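Local coordinates for protein lovastatin nonaketide synthase, polyketide synthase component (Aspergillus terreus, PDB 7CPX) that builds the polyketide core of the cholesterol-lowering drug lovastatin, assembling enzyme-bound dihydromonacolin L from malonyl-CoA with NADPH and S-adenosyl-L-methionine, at residues H99-E104 and E246-V251; V127-M132 and S158-R163. The protein carries 2 engineered substitutions. All coordinates share one frame; numbering follows the deposited sequence.

Contact 1 of 2, residues H99-E104 and E246-V251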
loop_
_atom_site.group_PDB
_atom_site.type_symbol
_atom_site.label_atom_id
_atom_site.label_comp_id
_atom_site.label_asym_id
_atom_site.label_seq_id
_atom_site.Cartn_x
_atom_site.Cartn_y
_atom_site.Cartn_z
ATOM N N HIS A 99 -31.406 -9.158 4.904
ATOM C CA HIS A 99 -32.104 -9.820 6.001
ATOM C C HIS A 99 -32.938 -8.831 6.805
ATOM O O HIS A 99 -34.064 -9.140 7.207
ATOM C CB HIS A 99 -31.103 -10.527 6.913
ATOM C CG HIS A 99 -30.167 -11.443 6.191
ATOM N ND1 HIS A 99 -29.104 -12.060 6.813
ATOM C CD2 HIS A 99 -30.130 -11.843 4.899
ATOM C CE1 HIS A 99 -28.454 -12.802 5.935
ATOM N NE2 HIS A 99 -29.056 -12.688 4.766
ATOM N N ARG A 100 -32.396 -7.639 7.061
ATOM C CA ARG A 100 -33.125 -6.648 7.844
ATOM C C ARG A 100 -34.389 -6.205 7.118
ATOM O O ARG A 100 -35.485 -6.176 7.698
ATOM C CB ARG A 100 -32.216 -5.454 8.134
ATOM C CG ARG A 100 -30.928 -5.828 8.854
ATOM C CD ARG A 100 -30.244 -4.627 9.477
ATOM N NE ARG A 100 -29.571 -3.771 8.509
ATOM C CZ ARG A 100 -28.269 -3.800 8.254
ATOM N NH1 ARG A 100 -27.467 -4.669 8.844
ATOM N NH2 ARG A 100 -27.760 -2.930 7.390
ATOM N N LEU A 101 -34.257 -5.863 5.836
ATOM C CA LEU A 101 -35.428 -5.473 5.064
ATOM C C LEU A 101 -36.380 -6.640 4.870
ATOM O O LEU A 101 -37.589 -6.432 4.762
ATOM C CB LEU A 101 -35.009 -4.897 3.715
ATOM C CG LEU A 101 -34.757 -3.389 3.726
ATOM C CD1 LEU A 101 -33.596 -3.039 4.641
ATOM C CD2 LEU A 101 -34.508 -2.882 2.319
ATOM N N LEU A 102 -35.866 -7.871 4.830
ATOM C CA LEU A 102 -36.747 -9.029 4.765
ATOM C C LEU A 102 -37.571 -9.156 6.034
ATOM O O LEU A 102 -38.771 -9.427 5.972
ATOM C CB LEU A 102 -35.928 -10.296 4.530
ATOM C CG LEU A 102 -35.537 -10.559 3.077
ATOM C CD1 LEU A 102 -34.443 -11.600 3.004
ATOM C CD2 LEU A 102 -36.746 -11.008 2.283
ATOM N N LEU A 103 -36.947 -8.961 7.194
ATOM C CA LEU A 103 -37.698 -8.973 8.442
ATOM C C LEU A 103 -38.774 -7.897 8.428
ATOM O O LEU A 103 -39.940 -8.155 8.759
ATOM C CB LEU A 103 -36.751 -8.765 9.623
ATOM C CG LEU A 103 -35.875 -9.951 10.016
ATOM C CD1 LEU A 103 -34.794 -9.508 10.977
ATOM C CD2 LEU A 103 -36.718 -11.037 10.646
ATOM N N GLU A 104 -38.399 -6.681 8.029
ATOM C CA GLU A 104 -39.365 -5.586 8.014
ATOM C C GLU A 104 -40.515 -5.879 7.057
ATOM O O GLU A 104 -41.686 -5.690 7.404
ATOM C CB GLU A 104 -38.667 -4.280 7.641
ATOM C CG GLU A 104 -37.676 -3.800 8.689
ATOM C CD GLU A 104 -36.951 -2.535 8.277
ATOM O OE1 GLU A 104 -36.969 -2.202 7.075
ATOM O OE2 GLU A 104 -36.363 -1.873 9.157
ATOM N N GLU A 246 -33.161 -2.407 -6.523
ATOM C CA GLU A 246 -33.221 -2.785 -5.120
ATOM C C GLU A 246 -34.673 -3.002 -4.729
ATOM O O GLU A 246 -35.487 -2.076 -4.809
ATOM C CB GLU A 246 -32.598 -1.713 -4.233
ATOM C CG GLU A 246 -31.103 -1.605 -4.331
ATOM C CD GLU A 246 -30.523 -0.832 -3.168
ATOM O OE1 GLU A 246 -31.262 -0.024 -2.567
ATOM O OE2 GLU A 246 -29.338 -1.041 -2.836
ATOM N N ALA A 247 -34.997 -4.215 -4.293
ATOM C CA ALA A 247 -36.351 -4.509 -3.861
ATOM C C ALA A 247 -36.322 -5.646 -2.855
ATOM O O ALA A 247 -35.566 -6.610 -3.009
ATOM C CB ALA A 247 -37.249 -4.868 -5.047
ATOM N N VAL A 248 -37.147 -5.514 -1.823
ATOM C CA VAL A 248 -37.363 -6.562 -0.835
ATOM C C VAL A 248 -38.865 -6.765 -0.732
ATOM O O VAL A 248 -39.589 -5.870 -0.278
ATOM C CB VAL A 248 -36.760 -6.210 0.529
ATOM C CG1 VAL A 248 -36.974 -7.352 1.503
ATOM C CG2 VAL A 248 -35.283 -5.899 0.380
ATOM N N CYS A 249 -39.334 -7.936 -1.140
ATOM C CA CYS A 249 -40.753 -8.251 -1.153
ATOM C C CYS A 249 -41.020 -9.419 -0.223
ATOM O O CYS A 249 -40.175 -10.301 -0.061
ATOM C CB CYS A 249 -41.230 -8.594 -2.565
ATOM S SG CYS A 249 -43.009 -8.877 -2.699
ATOM N N SER A 250 -42.193 -9.410 0.400
ATOM C CA SER A 250 -42.660 -10.529 1.197
ATOM C C SER A 250 -44.135 -10.726 0.904
ATOM O O SER A 250 -44.896 -9.757 0.864
ATOM C CB SER A 250 -42.442 -10.286 2.693
ATOM O OG SER A 250 -41.074 -10.056 2.974
ATOM N N VAL A 251 -44.535 -11.974 0.692
ATOM C CA VAL A 251 -45.901 -12.308 0.324
ATOM C C VAL A 251 -46.363 -13.448 1.217
ATOM O O VAL A 251 -45.749 -14.520 1.230
ATOM C CB VAL A 251 -46.003 -12.695 -1.160
ATOM C CG1 VAL A 251 -47.210 -13.562 -1.411
ATOM C CG2 VAL A 251 -46.056 -11.450 -2.022
#

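Contact 2 of 2, residues V127-M132 and S158-R163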
loop_
_atom_site.group_PDB
_atom_site.type_symbol
_atom_site.label_atom_id
_atom_site.label_comp_id
_atom_site.label_asym_id
_atom_site.label_seq_id
_atom_site.Cartn_x
_atom_site.Cartn_y
_atom_site.Cartn_z
ATOM N N VAL A 127 -41.027 -20.459 5.401
ATOM C CA VAL A 127 -40.393 -19.291 4.806
ATOM C C VAL A 127 -39.549 -19.749 3.629
ATOM O O VAL A 127 -38.824 -20.744 3.727
ATOM C CB VAL A 127 -39.533 -18.522 5.823
ATOM C CG1 VAL A 127 -38.841 -17.359 5.146
ATOM C CG2 VAL A 127 -40.396 -18.030 6.959
ATOM N N TYR A 128 -39.645 -19.027 2.518
ATOM C CA TYR A 128 -38.884 -19.334 1.310
ATOM C C TYR A 128 -38.434 -17.997 0.733
ATOM O O TYR A 128 -39.245 -17.249 0.181
ATOM C CB TYR A 128 -39.719 -20.128 0.315
ATOM C CG TYR A 128 -40.145 -21.486 0.819
ATOM C CD1 TYR A 128 -41.250 -21.628 1.643
ATOM C CD2 TYR A 128 -39.445 -22.628 0.466
ATOM C CE1 TYR A 128 -41.637 -22.866 2.104
ATOM C CE2 TYR A 128 -39.826 -23.868 0.923
ATOM C CZ TYR A 128 -40.923 -23.984 1.740
ATOM O OH TYR A 128 -41.300 -25.227 2.195
ATOM N N VAL A 129 -37.147 -17.697 0.875
ATOM C CA VAL A 129 -36.588 -16.403 0.508
ATOM C C VAL A 129 -35.708 -16.583 -0.717
ATOM O O VAL A 129 -34.826 -17.450 -0.739
ATOM C CB VAL A 129 -35.793 -15.788 1.672
ATOM C CG1 VAL A 129 -35.277 -14.411 1.300
ATOM C CG2 VAL A 129 -36.664 -15.701 2.905
ATOM N N GLY A 130 -35.949 -15.761 -1.732
ATOM C CA GLY A 130 -35.124 -15.738 -2.919
ATOM C C GLY A 130 -34.131 -14.597 -2.885
ATOM O O GLY A 130 -34.507 -13.424 -2.977
ATOM N N VAL A 131 -32.855 -14.931 -2.736
ATOM C CA VAL A 131 -31.781 -13.950 -2.698
ATOM C C VAL A 131 -30.689 -14.403 -3.651
ATOM O O VAL A 131 -30.298 -15.575 -3.656
ATOM C CB VAL A 131 -31.222 -13.770 -1.274
ATOM C CG1 VAL A 131 -32.328 -13.367 -0.325
ATOM C CG2 VAL A 131 -30.570 -15.047 -0.805
ATOM N N MET A 132 -30.199 -13.469 -4.459
ATOM C CA MET A 132 -29.172 -13.745 -5.449
ATOM C C MET A 132 -27.964 -12.832 -5.340
ATOM O O MET A 132 -26.878 -13.225 -5.783
ATOM C CB MET A 132 -29.761 -13.610 -6.862
ATOM C CG MET A 132 -28.778 -13.802 -8.008
ATOM S SD MET A 132 -29.353 -12.992 -9.508
ATOM C CE MET A 132 -28.039 -11.798 -9.758
ATOM N N SER A 158 -28.377 -18.203 3.935
ATOM C CA SER A 158 -29.468 -19.011 4.469
ATOM C C SER A 158 -30.250 -18.258 5.536
ATOM O O SER A 158 -31.485 -18.293 5.563
ATOM C CB SER A 158 -28.911 -20.311 5.044
ATOM O OG SER A 158 -27.888 -20.051 5.989
ATOM N N VAL A 159 -29.540 -17.568 6.423
ATOM C CA VAL A 159 -30.156 -16.904 7.564
ATOM C C VAL A 159 -31.245 -15.959 7.079
ATOM O O VAL A 159 -32.235 -15.727 7.784
ATOM C CB VAL A 159 -29.100 -16.158 8.398
ATOM C CG1 VAL A 159 -29.766 -15.339 9.479
ATOM C CG2 VAL A 159 -28.134 -17.148 9.010
ATOM N N ALA A 160 -31.074 -15.422 5.867
ATOM C CA ALA A 160 -32.080 -14.539 5.289
ATOM C C ALA A 160 -33.485 -15.070 5.533
ATOM O O ALA A 160 -34.396 -14.310 5.878
ATOM C CB ALA A 160 -31.835 -14.375 3.789
ATOM N N SER A 161 -33.675 -16.377 5.361
ATOM C CA SER A 161 -34.957 -16.989 5.686
ATOM C C SER A 161 -35.030 -17.344 7.164
ATOM O O SER A 161 -35.976 -16.958 7.860
ATOM C CB SER A 161 -35.174 -18.236 4.828
ATOM O OG SER A 161 -34.202 -19.227 5.112
ATOM N N ASN A 162 -34.015 -18.050 7.665
ATOM C CA ASN A 162 -34.087 -18.605 9.012
ATOM C C ASN A 162 -34.389 -17.519 10.034
ATOM O O ASN A 162 -35.315 -17.653 10.845
ATOM C CB ASN A 162 -32.776 -19.313 9.352
ATOM C CG ASN A 162 -32.354 -20.298 8.282
ATOM O OD1 ASN A 162 -32.877 -20.283 7.168
ATOM N ND2 ASN A 162 -31.402 -21.163 8.614
ATOM N N ARG A 163 -33.638 -16.418 9.986
ATOM C CA ARG A 163 -33.830 -15.354 10.963
ATOM C C ARG A 163 -35.285 -14.919 11.015
ATOM O O ARG A 163 -35.837 -14.696 12.099
ATOM C CB ARG A 163 -32.935 -14.165 10.631
ATOM C CG ARG A 163 -32.998 -13.056 11.657
ATOM C CD ARG A 163 -31.963 -11.999 11.368
ATOM N NE ARG A 163 -30.602 -12.488 11.554
ATOM C CZ ARG A 163 -30.011 -12.624 12.733
ATOM N NH1 ARG A 163 -30.643 -12.345 13.861
ATOM N NH2 ARG A 163 -28.753 -13.053 12.782
#

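Contact 1 of 2, residues H99-E104 and E246-V251
V248 rises from strand 247-251 into the angle between L101 and L102 on helix 99-104, and this one valine supplies 77 of the 194 Å² buried between the segments. The axes pass 7.7 Å apart with their N-to-C directions 37° from parallel, a helix lying over a strand of the sheet.

The tight part is divided between the two methyls of V248. CG2 meets L101, standing 3.5 Å from L101 CB, with L101 CD2 also beside it. CG1, anti to the backbone N (chi1 -178°), lies against the helix backbone, 3.4 Å from L101 O and 3.5 Å from L102 N. V248 thus touches backbone as well as side-chain atoms. L102 closes the other flank: CG lies beside the backbone N (chi1 -82°), roughly anti to the carbonyl carbon, and CD2 comes to 3.7 Å from V248 CG1. The side chains of L101 and L102 each run roughly perpendicular to that of V248.

Towards V251 the packing becomes looser. L102 CD2 is 4.2 Å from C249 O, and S250 OG is 3.8 Å from L102 O. S250 instead hydrogen-bonds through OG to T105 OG1, about one turn beyond L102 on helix 97-113; the same hydroxyl is within hydrogen-bonding distance of L101 O and L102 O, which compete for its single proton. The looser side is thus polar but still buried.

Strand 247-255 lies between antiparallel neighbours 203-209 and 11-19, with R19 of the latter touching L101. On the near face, beside helix 97-113, L102 also touches I164 of helix 159-168. On the opposite face, A247 and C249 point away from helix 97-113 and pack on helix 369-386. The sheet is thus sandwiched between helices, as in the layered thiolase fold of ketosynthases.

Contact 2 of 2, residues V127-M132 and S158-R163
Strand 127-131 and helix 159-163 run roughly antiparallel, their axes 7.6 Å apart and their N-to-C directions at 150°, with V129 and S161 as the nearest CA pair. V127, V129 and V131 all point towards the helix, which answers with A160 and S161.

V129 is central. Its CG2, anti to the carbonyl carbon, lies 3.5 Å from both CA and CB of S161, while its CG1, anti to the backbone N (chi1 -177°), faces A160 with 4.2 Å to A160 CB. V129 thus spans A160 and S161, CG2 mainly on S161 and CG1 on A160. V127 adds CG1 from one end, 3.8 Å from S161 CB; V131 adds CG1 from the other, at 4.3 Å from A160 CB. The small side chains of A160 and S161 are consistent with the close approach of the axes, and no hydrogen bond joins the segments. At the N-terminal side of 158-163, S158 O accepts from S161 N and N162 N, and T176 OG1 also hydrogen-bonds to it.

Strand 126-131 runs parallel to its neighbours 174-177 and 203-209; the chain passes from it through helix 159-168 to 174-177, a beta-alpha-beta crossover. Y128 points to the other face, onto helix 183-196, while V159 packs on F436 of the second subunit, placing helix 159-168 between the sheet and that subunit, as part of the dimer interface.

Overall arrangement
The contacts belong to the ketosynthase part of the synthase, their centres about 10 Å apart. Along the chain, 127-132 and 158-163 both fall between 99-104 and 246-251, so contact 2 forms within the length of chain whose ends contact 1 brings together. Their strands share one mixed sheet, separated by strand 203-209, and helices 97-113 and 159-168 lie side by side on the same face. L102 joins the two cores: its CD1 is 3.4 Å from V129 CG1 and also packs on A160. Together the contacts form a continuous helix-on-sheet layer. The predicted catalytic C181 follows strand 174-177, reached through the crossover of contact 2.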